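Local coordinates for 2-oxoglutarate dehydrogenase E3 component (Thermus thermophilus, PDB 2EQ7), which probably uses FAD and NAD(+) to reoxidise the dihydrolipoyl groups of its partner protein, as a dihydrolipoamide dehydrogenase of the pyridine nucleotide-disulfide oxidoreductase family, at residues E152-S157 / V256-G261; R230-V235 / R242-G247; D200-T205 / L223-G228. All blocks are in the same frame, centred on the assembly; numbering follows the deposited sequence.

Contact 1 (E152-S157 / V256-G261); sequences ERVVTS and VLVAVG. With NAD (nicotinamide-adenine-dinucleotide), chain E.
V154 and V155 run parallel to V256 and L257, and three backbone hydrogen bonds zip the two short strands together: V256 N to R153 O, V155 N to V256 O, and V258 N to V155 O. The last is almost perfectly straight, with 179° at the hydrogen over a V258 N to V155 O distance of 2.9 Å. Beyond it the chains part, and a single water takes over, accepting from S157 N and donating to V258 O. This is one edge of the parallel sheet in the Rossmann-type NAD domain: 154-155 is an outermost strand, and 255-258 is flanked on its other side by strand 169-173. The loop after 255-258 reaches the dinucleotide, with G261 CA 3.0 Å from NAD O3 and the V260 side chain against the adenine. Across the strands, V154 CG1 meets V258 CG2 at 3.8 Å, the branch being brought there by a chi1 of 175° that sets CG1 opposite the backbone N. These valines share their side of the sheet with V256, and V234 lies over V154 and V256. On the other face L257 CD1 comes to 3.5 Å from both T156 C and S157 N, where a helix begins. T156 occupies the N-cap, and its OG1 is hydrogen-bonded to E159.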
loop_
_atom_site.group_PDB
_atom_site.type_symbol
_atom_site.label_atom_id
_atom_site.label_comp_id
_atom_site.label_asym_id
_atom_site.label_seq_id
_atom_site.Cartn_x
_atom_site.Cartn_y
_atom_site.Cartn_z
ATOM N N GLU A 152 9.431 -32.083 16.455
ATOM C CA GLU A 152 10.672 -31.593 17.042
ATOM C C GLU A 152 11.736 -31.464 15.953
ATOM O O GLU A 152 12.250 -30.375 15.695
ATOM C CB GLU A 152 11.159 -32.553 18.132
ATOM C CG GLU A 152 12.181 -31.944 19.079
ATOM C CD GLU A 152 12.639 -32.918 20.153
ATOM O OE1 GLU A 152 11.795 -33.683 20.670
ATOM O OE2 GLU A 152 13.842 -32.909 20.489
ATOM N N ARG A 153 12.049 -32.586 15.311
ATOM C CA ARG A 153 13.044 -32.633 14.243
ATOM C C ARG A 153 12.354 -32.567 12.884
ATOM O O ARG A 153 12.821 -31.882 11.972
ATOM C CB ARG A 153 13.872 -33.913 14.372
ATOM C CG ARG A 153 14.740 -33.931 15.621
ATOM C CD ARG A 153 15.216 -35.335 15.960
ATOM N NE ARG A 153 14.112 -36.192 16.388
ATOM C CZ ARG A 153 14.254 -37.453 16.782
ATOM N NH1 ARG A 153 13.193 -38.159 17.155
ATOM N NH2 ARG A 153 15.458 -38.011 16.803
ATOM N N VAL A 154 11.252 -33.303 12.753
ATOM C CA VAL A 154 10.442 -33.297 11.539
ATOM C C VAL A 154 9.194 -32.590 12.046
ATOM O O VAL A 154 8.440 -33.136 12.859
ATOM C CB VAL A 154 10.107 -34.719 11.064
ATOM C CG1 VAL A 154 9.155 -34.662 9.871
ATOM C CG2 VAL A 154 11.391 -35.437 10.663
ATOM N N VAL A 155 8.984 -31.372 11.561
ATOM C CA VAL A 155 7.897 -30.534 12.045
ATOM C C VAL A 155 6.871 -30.029 11.044
ATOM O O VAL A 155 7.004 -30.207 9.833
ATOM C CB VAL A 155 8.494 -29.280 12.725
ATOM C CG1 VAL A 155 9.508 -29.689 13.781
ATOM C CG2 VAL A 155 9.172 -28.395 11.676
ATOM N N THR A 156 5.837 -29.389 11.591
ATOM C CA THR A 156 4.801 -28.757 10.792
ATOM C C THR A 156 5.137 -27.274 10.934
ATOM O O THR A 156 6.084 -26.915 11.637
ATOM C CB THR A 156 3.379 -28.994 11.359
ATOM O OG1 THR A 156 3.256 -28.362 12.639
ATOM C CG2 THR A 156 3.099 -30.490 11.503
ATOM N N SER A 157 4.368 -26.412 10.283
ATOM C CA SER A 157 4.618 -24.980 10.366
ATOM C C SER A 157 4.623 -24.455 11.804
ATOM O O SER A 157 5.378 -23.541 12.136
ATOM C CB SER A 157 3.575 -24.228 9.541
ATOM O OG SER A 157 2.262 -24.645 9.884
ATOM N N VAL A 256 13.371 -30.610 9.303
ATOM C CA VAL A 256 12.626 -30.793 8.073
ATOM C C VAL A 256 11.212 -30.300 8.317
ATOM O O VAL A 256 10.525 -30.772 9.224
ATOM C CB VAL A 256 12.553 -32.271 7.632
ATOM C CG1 VAL A 256 11.738 -32.380 6.347
ATOM C CG2 VAL A 256 13.959 -32.824 7.411
ATOM N N LEU A 257 10.795 -29.331 7.514
ATOM C CA LEU A 257 9.454 -28.782 7.617
ATOM C C LEU A 257 8.596 -29.469 6.570
ATOM O O LEU A 257 8.924 -29.448 5.385
ATOM C CB LEU A 257 9.475 -27.274 7.352
ATOM C CG LEU A 257 8.134 -26.626 6.997
ATOM C CD1 LEU A 257 7.123 -26.851 8.119
ATOM C CD2 LEU A 257 8.353 -25.136 6.737
ATOM N N VAL A 258 7.515 -30.104 7.012
ATOM C CA VAL A 258 6.602 -30.766 6.095
ATOM C C VAL A 258 5.466 -29.777 5.867
ATOM O O VAL A 258 4.658 -29.528 6.758
ATOM C CB VAL A 258 6.052 -32.075 6.693
ATOM C CG1 VAL A 258 5.067 -32.718 5.720
ATOM C CG2 VAL A 258 7.206 -33.031 6.982
ATOM N N ALA A 259 5.436 -29.194 4.674
ATOM C CA ALA A 259 4.425 -28.205 4.322
ATOM C C ALA A 259 3.855 -28.569 2.961
ATOM O O ALA A 259 3.997 -27.826 1.992
ATOM C CB ALA A 259 5.056 -26.816 4.281
ATOM N N VAL A 260 3.215 -29.730 2.896
ATOM C CA VAL A 260 2.641 -30.204 1.649
ATOM C C VAL A 260 1.158 -29.883 1.521
ATOM O O VAL A 260 0.477 -30.413 0.641
ATOM C CB VAL A 260 2.856 -31.724 1.488
ATOM C CG1 VAL A 260 4.355 -32.020 1.402
ATOM C CG2 VAL A 260 2.232 -32.474 2.656
ATOM N N GLY A 261 0.665 -29.018 2.403
ATOM C CA GLY A 261 -0.728 -28.615 2.347
ATOM C C GLY A 261 -1.442 -28.561 3.683
ATOM O O GLY A 261 -0.866 -28.856 4.729
HETATM P PA NAD E . 0.167 -25.514 -0.479
HETATM O O1A NAD E . -0.925 -26.104 -1.271
HETATM O O2A NAD E . 0.039 -23.907 -0.551
HETATM O O5B NAD E . 1.588 -25.970 -1.080
HETATM C C5B NAD E . 1.716 -27.389 -0.962
HETATM C C4B NAD E . 2.832 -27.845 -1.912
HETATM O O4B NAD E . 3.370 -29.114 -1.495
HETATM C C3B NAD E . 2.287 -28.015 -3.338
HETATM O O3B NAD E . 2.958 -27.112 -4.233
HETATM C C2B NAD E . 2.563 -29.501 -3.654
HETATM O O2B NAD E . 2.848 -29.726 -5.037
HETATM C C1B NAD E . 3.740 -29.819 -2.703
HETATM N N9A NAD E . 3.876 -31.267 -2.430
HETATM C C8A NAD E . 2.873 -32.157 -2.124
HETATM N N7A NAD E . 3.369 -33.349 -1.944
HETATM C C5A NAD E . 4.711 -33.309 -2.120
HETATM C C6A NAD E . 5.771 -34.262 -2.059
HETATM N N6A NAD E . 5.515 -35.592 -1.758
HETATM N N1A NAD E . 7.037 -33.844 -2.302
HETATM C C2A NAD E . 7.311 -32.566 -2.596
HETATM N N3A NAD E . 6.348 -31.644 -2.663
HETATM C C4A NAD E . 5.054 -31.965 -2.435
HETATM O O3 NAD E . 0.001 -26.045 1.052
HETATM P PN NAD E . 0.591 -25.002 2.168
HETATM O O1N NAD E . 1.741 -24.156 1.580
HETATM O O2N NAD E . 1.117 -25.819 3.374
HETATM O O5D NAD E . -0.559 -23.980 2.686
HETATM C C5D NAD E . -1.801 -24.683 2.814
HETATM C C4D NAD E . -2.980 -23.707 2.621
HETATM O O4D NAD E . -2.835 -22.514 3.470
HETATM C C3D NAD E . -3.077 -23.230 1.156
HETATM O O3D NAD E . -4.414 -23.356 0.672
HETATM C C2D NAD E . -2.591 -21.776 1.190
HETATM O O2D NAD E . -3.254 -20.963 0.215
HETATM C C1D NAD E . -2.861 -21.308 2.631
HETATM N N1N NAD E . -1.809 -20.341 3.043
HETATM C C2N NAD E . -1.903 -19.059 2.631
HETATM C C3N NAD E . -0.906 -18.113 3.005
HETATM C C7N NAD E . -0.975 -16.701 2.562
HETATM O O7N NAD E . -1.873 -16.339 1.835
HETATM N N7N NAD E . -0.032 -15.813 2.963
HETATM C C4N NAD E . 0.176 -18.556 3.813
HETATM C C5N NAD E . 0.229 -19.892 4.211
HETATM C C6N NAD E . -0.785 -20.768 3.808
HETATM O O HOH W 1 3.318 -27.516 7.974
#

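Contact 2 (R230-V235 / R242-G247); sequences RVTAVV and RVELEG. With NAD (nicotinamide-adenine-dinucleotide), chain E.
V231 and V243 meet through their CG1 methyls at 3.7 Å, the two side chains crossing at about a right angle, while V231 CG2 rests on L245 CD2. A chi1 of 170° sets V231 CG1 opposite the backbone N, against V243 CG1 and the E244 carbonyl. This is the tightly packed face of the hairpin, lying against L196 and V256 of the parallel sheet. The other face is looser and more polar. There the R242 guanidinium lies over V235, whose CB sits 4.1 Å from R242 CZ, above the centre of the plane, so that the charged group covers an aliphatic neighbour. At the far end R230 NE forms a long salt bridge with E246 OE2 (3.3 Å), which it meets from above the carboxylate, the two planes being 60° apart. One water links E246 OE2 to R230 N, and a second donates to the same oxygen, so this end is held partly by solvent. An alanine in place of R230 would probably leave the E246 carboxylate without its charged mate and free to swing into solvent. Between the ends, E244 O receives a 2.9 Å hydrogen bond from T232 N and weak ones from T232 OG1 and A233 N. T232 and A233 thus both face E244, which shifts the register by one residue: a classic beta bulge in an antiparallel hairpin. Just before it, V231 N donates to NAD N1A and V231 O accepts from NAD N6A, both at 3.2 Å, the paired backbone recognition of an adenine edge in a dinucleotide site.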
loop_
_atom_site.group_PDB
_atom_site.type_symbol
_atom_site.label_atom_id
_atom_site.label_comp_id
_atom_site.label_asym_id
_atom_site.label_seq_id
_atom_site.Cartn_x
_atom_site.Cartn_y
_atom_site.Cartn_z
ATOM N N ARG A 230 9.601 -35.636 -6.048
ATOM C CA ARG A 230 8.618 -36.198 -5.134
ATOM C C ARG A 230 9.314 -36.815 -3.930
ATOM O O ARG A 230 10.080 -37.770 -4.065
ATOM C CB ARG A 230 7.765 -37.263 -5.830
ATOM C CG ARG A 230 6.655 -37.831 -4.940
ATOM C CD ARG A 230 5.687 -38.699 -5.733
ATOM N NE ARG A 230 6.290 -39.949 -6.187
ATOM C CZ ARG A 230 6.375 -41.052 -5.448
ATOM N NH1 ARG A 230 5.894 -41.069 -4.211
ATOM N NH2 ARG A 230 6.935 -42.143 -5.948
ATOM N N VAL A 231 9.067 -36.248 -2.754
ATOM C CA VAL A 231 9.653 -36.779 -1.528
ATOM C C VAL A 231 8.838 -38.016 -1.181
ATOM O O VAL A 231 7.606 -37.982 -1.202
ATOM C CB VAL A 231 9.565 -35.757 -0.377
ATOM C CG1 VAL A 231 9.960 -36.412 0.938
ATOM C CG2 VAL A 231 10.477 -34.575 -0.673
ATOM N N THR A 232 9.526 -39.104 -0.856
ATOM C CA THR A 232 8.859 -40.361 -0.548
ATOM C C THR A 232 8.860 -40.725 0.929
ATOM O O THR A 232 8.112 -41.605 1.351
ATOM C CB THR A 232 9.504 -41.514 -1.331
ATOM O OG1 THR A 232 10.916 -41.520 -1.086
ATOM C CG2 THR A 232 9.250 -41.352 -2.823
ATOM N N ALA A 233 9.701 -40.064 1.715
ATOM C CA ALA A 233 9.756 -40.352 3.140
ATOM C C ALA A 233 10.581 -39.333 3.905
ATOM O O ALA A 233 11.541 -38.770 3.380
ATOM C CB ALA A 233 10.325 -41.750 3.373
ATOM N N VAL A 234 10.178 -39.095 5.145
ATOM C CA VAL A 234 10.881 -38.184 6.036
ATOM C C VAL A 234 10.880 -38.890 7.384
ATOM O O VAL A 234 9.815 -39.224 7.915
ATOM C CB VAL A 234 10.163 -36.821 6.156
ATOM C CG1 VAL A 234 10.959 -35.898 7.074
ATOM C CG2 VAL A 234 10.011 -36.194 4.780
ATOM N N VAL A 235 12.069 -39.130 7.929
ATOM C CA VAL A 235 12.191 -39.834 9.200
ATOM C C VAL A 235 13.174 -39.178 10.166
ATOM O O VAL A 235 14.315 -38.890 9.803
ATOM C CB VAL A 235 12.651 -41.299 8.975
ATOM C CG1 VAL A 235 12.671 -42.054 10.296
ATOM C CG2 VAL A 235 11.729 -41.989 7.976
ATOM N N ARG A 242 16.217 -37.514 7.968
ATOM C CA ARG A 242 16.626 -37.868 6.623
ATOM C C ARG A 242 15.402 -37.785 5.725
ATOM O O ARG A 242 14.279 -38.092 6.142
ATOM C CB ARG A 242 17.235 -39.274 6.570
ATOM C CG ARG A 242 16.286 -40.415 6.865
ATOM C CD ARG A 242 16.882 -41.723 6.350
ATOM N NE ARG A 242 16.071 -42.887 6.692
ATOM C CZ ARG A 242 15.985 -43.405 7.913
ATOM N NH1 ARG A 242 16.663 -42.862 8.915
ATOM N NH2 ARG A 242 15.219 -44.464 8.133
ATOM N N VAL A 243 15.627 -37.346 4.498
ATOM C CA VAL A 243 14.567 -37.201 3.523
ATOM C C VAL A 243 14.925 -38.039 2.308
ATOM O O VAL A 243 16.009 -37.892 1.742
ATOM C CB VAL A 243 14.425 -35.721 3.100
ATOM C CG1 VAL A 243 13.369 -35.579 2.016
ATOM C CG2 VAL A 243 14.077 -34.867 4.320
ATOM N N GLU A 244 14.026 -38.935 1.918
ATOM C CA GLU A 244 14.269 -39.772 0.753
ATOM C C GLU A 244 13.451 -39.258 -0.422
ATOM O O GLU A 244 12.302 -38.849 -0.258
ATOM C CB GLU A 244 13.909 -41.229 1.049
ATOM C CG GLU A 244 14.260 -42.176 -0.091
ATOM C CD GLU A 244 14.194 -43.637 0.307
ATOM O OE1 GLU A 244 14.428 -44.497 -0.566
ATOM O OE2 GLU A 244 13.911 -43.927 1.491
ATOM N N LEU A 245 14.052 -39.276 -1.608
ATOM C CA LEU A 245 13.388 -38.804 -2.816
ATOM C C LEU A 245 13.085 -39.972 -3.744
ATOM O O LEU A 245 13.733 -41.016 -3.670
ATOM C CB LEU A 245 14.283 -37.808 -3.560
ATOM C CG LEU A 245 14.878 -36.634 -2.781
ATOM C CD1 LEU A 245 15.693 -35.761 -3.729
ATOM C CD2 LEU A 245 13.766 -35.825 -2.133
ATOM N N GLU A 246 12.097 -39.794 -4.616
ATOM C CA GLU A 246 11.754 -40.840 -5.566
ATOM C C GLU A 246 13.030 -41.123 -6.346
ATOM O O GLU A 246 13.690 -40.199 -6.815
ATOM C CB GLU A 246 10.657 -40.366 -6.519
ATOM C CG GLU A 246 10.228 -41.430 -7.518
ATOM C CD GLU A 246 9.156 -40.952 -8.474
ATOM O OE1 GLU A 246 8.740 -41.752 -9.337
ATOM O OE2 GLU A 246 8.725 -39.786 -8.369
ATOM N N GLY A 247 13.383 -42.396 -6.472
ATOM C CA GLY A 247 14.596 -42.743 -7.189
ATOM C C GLY A 247 15.646 -43.300 -6.250
ATOM O O GLY A 247 16.470 -44.123 -6.648
HETATM P PA NAD E . 0.167 -25.514 -0.479
HETATM O O1A NAD E . -0.925 -26.104 -1.271
HETATM O O2A NAD E . 0.039 -23.907 -0.551
HETATM O O5B NAD E . 1.588 -25.970 -1.080
HETATM C C5B NAD E . 1.716 -27.389 -0.962
HETATM C C4B NAD E . 2.832 -27.845 -1.912
HETATM O O4B NAD E . 3.370 -29.114 -1.495
HETATM C C3B NAD E . 2.287 -28.015 -3.338
HETATM O O3B NAD E . 2.958 -27.112 -4.233
HETATM C C2B NAD E . 2.563 -29.501 -3.654
HETATM O O2B NAD E . 2.848 -29.726 -5.037
HETATM C C1B NAD E . 3.740 -29.819 -2.703
HETATM N N9A NAD E . 3.876 -31.267 -2.430
HETATM C C8A NAD E . 2.873 -32.157 -2.124
HETATM N N7A NAD E . 3.369 -33.349 -1.944
HETATM C C5A NAD E . 4.711 -33.309 -2.120
HETATM C C6A NAD E . 5.771 -34.262 -2.059
HETATM N N6A NAD E . 5.515 -35.592 -1.758
HETATM N N1A NAD E . 7.037 -33.844 -2.302
HETATM C C2A NAD E . 7.311 -32.566 -2.596
HETATM N N3A NAD E . 6.348 -31.644 -2.663
HETATM C C4A NAD E . 5.054 -31.965 -2.435
HETATM O O3 NAD E . 0.001 -26.045 1.052
HETATM P PN NAD E . 0.591 -25.002 2.168
HETATM O O1N NAD E . 1.741 -24.156 1.580
HETATM O O2N NAD E . 1.117 -25.819 3.374
HETATM O O5D NAD E . -0.559 -23.980 2.686
HETATM C C5D NAD E . -1.801 -24.683 2.814
HETATM C C4D NAD E . -2.980 -23.707 2.621
HETATM O O4D NAD E . -2.835 -22.514 3.470
HETATM C C3D NAD E . -3.077 -23.230 1.156
HETATM O O3D NAD E . -4.414 -23.356 0.672
HETATM C C2D NAD E . -2.591 -21.776 1.190
HETATM O O2D NAD E . -3.254 -20.963 0.215
HETATM C C1D NAD E . -2.861 -21.308 2.631
HETATM N N1N NAD E . -1.809 -20.341 3.043
HETATM C C2N NAD E . -1.903 -19.059 2.631
HETATM C C3N NAD E . -0.906 -18.113 3.005
HETATM C C7N NAD E . -0.975 -16.701 2.562
HETATM O O7N NAD E . -1.873 -16.339 1.835
HETATM N N7N NAD E . -0.032 -15.813 2.963
HETATM C C4N NAD E . 0.176 -18.556 3.813
HETATM C C5N NAD E . 0.229 -19.892 4.211
HETATM C C6N NAD E . -0.785 -20.768 3.808
HETATM O O HOH W 2 10.287 -37.022 -8.536
HETATM O O HOH W 3 6.449 -39.416 -9.447
#

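Contact 3 (D200-T205 / L223-G228); sequences DRILPT and LTIRTG
Opposed torsions bring I202 and I225 methyl to methyl: in I202 a chi1 of 59° leaves CG2 opposite the carbonyl carbon, whereas in I225 a chi1 of -61° sets CG2 opposite the backbone N. The two CG2 atoms meet at 3.9 Å, with the side chains crossing at about a right angle. In the Rossmann-type NAD domain this contact joins the loop that follows strand 192-196 to strand 224-226, an outermost strand of the parallel sheet, and helix 208-221 makes the connection between them. That helix also packs on the contact, E215 touching I202 and T227 while F218 touches I225. T227 extends the apolar patch: its CG2 lies 4.2 Å from I202 CG2, again nearly at right angles, and its CB is 4.0 Å from the carbonyl carbon of D200. The contact is small and its two segments are held by apolar touches and solvent rather than by strand pairing. On the loop side, R201 curls back on its own chain. Its NE donates to I202 O at 3.0 Å, with the oxygen close to the guanidinium plane but the donor well above the carbonyl plane, and NH2 is bonded to S211 of the helix. P204 CA lies over one face of the same guanidinium, toward its rim. D200 starts away from the strand, but its OD2 comes back to 4.0 Å from the CA of G228, whose positive phi turns the chain there. A water joins the two segments here, lying 2.7 Å from T227 OG1 and donating a hydrogen bond to D200 OD2.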
loop_
_atom_site.group_PDB
_atom_site.type_symbol
_atom_site.label_atom_id
_atom_site.label_comp_id
_atom_site.label_asym_id
_atom_site.label_seq_id
_atom_site.Cartn_x
_atom_site.Cartn_y
_atom_site.Cartn_z
ATOM N N ASP A 200 6.100 -28.875 -11.233
ATOM C CA ASP A 200 7.085 -28.173 -12.045
ATOM C C ASP A 200 7.180 -26.684 -11.730
ATOM O O ASP A 200 7.941 -25.956 -12.369
ATOM C CB ASP A 200 6.765 -28.367 -13.531
ATOM C CG ASP A 200 7.147 -29.747 -14.035
ATOM O OD1 ASP A 200 6.802 -30.069 -15.193
ATOM O OD2 ASP A 200 7.797 -30.509 -13.284
ATOM N N ARG A 201 6.404 -26.238 -10.748
ATOM C CA ARG A 201 6.397 -24.842 -10.335
ATOM C C ARG A 201 6.068 -24.750 -8.850
ATOM O O ARG A 201 5.531 -25.694 -8.272
ATOM C CB ARG A 201 5.370 -24.041 -11.160
ATOM C CG ARG A 201 3.959 -24.638 -11.224
ATOM C CD ARG A 201 3.126 -24.303 -9.993
ATOM N NE ARG A 201 2.690 -22.905 -9.967
ATOM C CZ ARG A 201 1.676 -22.419 -10.679
ATOM N NH1 ARG A 201 0.982 -23.212 -11.485
ATOM N NH2 ARG A 201 1.344 -21.139 -10.577
ATOM N N ILE A 202 6.416 -23.627 -8.231
ATOM C CA ILE A 202 6.120 -23.413 -6.815
ATOM C C ILE A 202 4.924 -22.465 -6.741
ATOM O O ILE A 202 4.453 -21.983 -7.770
ATOM C CB ILE A 202 7.306 -22.759 -6.064
ATOM C CG1 ILE A 202 7.659 -21.412 -6.708
ATOM C CG2 ILE A 202 8.511 -23.696 -6.067
ATOM C CD1 ILE A 202 8.708 -20.629 -5.939
ATOM N N LEU A 203 4.438 -22.206 -5.531
ATOM C CA LEU A 203 3.306 -21.299 -5.323
ATOM C C LEU A 203 2.178 -21.578 -6.316
ATOM O O LEU A 203 1.935 -20.801 -7.242
ATOM C CB LEU A 203 3.780 -19.846 -5.455
ATOM C CG LEU A 203 4.926 -19.473 -4.498
ATOM C CD1 LEU A 203 5.440 -18.083 -4.818
ATOM C CD2 LEU A 203 4.437 -19.544 -3.050
ATOM N N PRO A 204 1.457 -22.692 -6.114
ATOM C CA PRO A 204 0.346 -23.117 -6.974
ATOM C C PRO A 204 -0.851 -22.174 -7.128
ATOM O O PRO A 204 -1.603 -22.306 -8.089
ATOM C CB PRO A 204 -0.053 -24.463 -6.372
ATOM C CG PRO A 204 0.255 -24.277 -4.921
ATOM C CD PRO A 204 1.607 -23.609 -4.971
ATOM N N THR A 205 -1.040 -21.235 -6.205
ATOM C CA THR A 205 -2.179 -20.323 -6.312
ATOM C C THR A 205 -1.849 -19.020 -7.028
ATOM O O THR A 205 -2.730 -18.194 -7.253
ATOM C CB THR A 205 -2.770 -19.964 -4.928
ATOM O OG1 THR A 205 -1.777 -19.299 -4.137
ATOM C CG2 THR A 205 -3.243 -21.222 -4.210
ATOM N N LEU A 223 18.372 -19.596 -1.732
ATOM C CA LEU A 223 17.637 -20.808 -1.403
ATOM C C LEU A 223 17.799 -21.788 -2.547
ATOM O O LEU A 223 17.875 -21.389 -3.712
ATOM C CB LEU A 223 16.137 -20.541 -1.210
ATOM C CG LEU A 223 15.631 -19.885 0.077
ATOM C CD1 LEU A 223 15.940 -18.397 0.049
ATOM C CD2 LEU A 223 14.124 -20.108 0.201
ATOM N N THR A 224 17.872 -23.070 -2.216
ATOM C CA THR A 224 17.956 -24.096 -3.240
ATOM C C THR A 224 16.508 -24.519 -3.448
ATOM O O THR A 224 15.822 -24.859 -2.487
ATOM C CB THR A 224 18.774 -25.319 -2.773
ATOM O OG1 THR A 224 20.166 -24.984 -2.753
ATOM C CG2 THR A 224 18.555 -26.497 -3.708
ATOM N N ILE A 225 16.035 -24.468 -4.689
ATOM C CA ILE A 225 14.662 -24.861 -4.981
ATOM C C ILE A 225 14.681 -25.904 -6.087
ATOM O O ILE A 225 15.063 -25.618 -7.220
ATOM C CB ILE A 225 13.806 -23.650 -5.429
ATOM C CG1 ILE A 225 13.750 -22.614 -4.305
ATOM C CG2 ILE A 225 12.395 -24.112 -5.789
ATOM C CD1 ILE A 225 12.995 -21.350 -4.666
ATOM N N ARG A 226 14.277 -27.120 -5.744
ATOM C CA ARG A 226 14.251 -28.208 -6.704
ATOM C C ARG A 226 12.809 -28.627 -6.972
ATOM O O ARG A 226 12.136 -29.156 -6.092
ATOM C CB ARG A 226 15.057 -29.398 -6.166
ATOM C CG ARG A 226 16.537 -29.098 -5.925
ATOM C CD ARG A 226 17.255 -30.281 -5.266
ATOM N NE ARG A 226 17.105 -31.512 -6.041
ATOM C CZ ARG A 226 17.620 -32.691 -5.698
ATOM N NH1 ARG A 226 18.332 -32.816 -4.585
ATOM N NH2 ARG A 226 17.412 -33.752 -6.468
ATOM N N THR A 227 12.336 -28.370 -8.188
ATOM C CA THR A 227 10.980 -28.738 -8.573
ATOM C C THR A 227 11.026 -30.097 -9.264
ATOM O O THR A 227 12.105 -30.588 -9.608
ATOM C CB THR A 227 10.368 -27.705 -9.540
ATOM O OG1 THR A 227 11.229 -27.543 -10.674
ATOM C CG2 THR A 227 10.180 -26.361 -8.843
ATOM N N GLY A 228 9.856 -30.695 -9.462
ATOM C CA GLY A 228 9.781 -31.993 -10.108
ATOM C C GLY A 228 10.388 -33.082 -9.245
ATOM O O GLY A 228 10.857 -34.098 -9.754
HETATM O O HOH W 4 10.668 -29.359 -12.632
#

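All three contacts belong to the NAD-binding part of the chain. Contacts 1 and 3 lie at the two edges of one parallel sheet, ordered 154-155, 255-258, 169-173, 192-196, 224-226; their centres are about 17 Å apart and their nearest atoms about 8 Å. Contact 2, the hairpin, packs against contact 1, with V154 CG1 3.6 Å from V234 CG1, and brushes contact 3 where L245 CD1 meets R226 NH2. Along the chain, contact 3 closes before contact 2 opens, and both are nested inside the long loop that contact 1 closes. Contact 1 joins segments 99 residues apart and contact 2 is a local hairpin, yet both reach the same dinucleotide, V260 and V231 lying at its adenine.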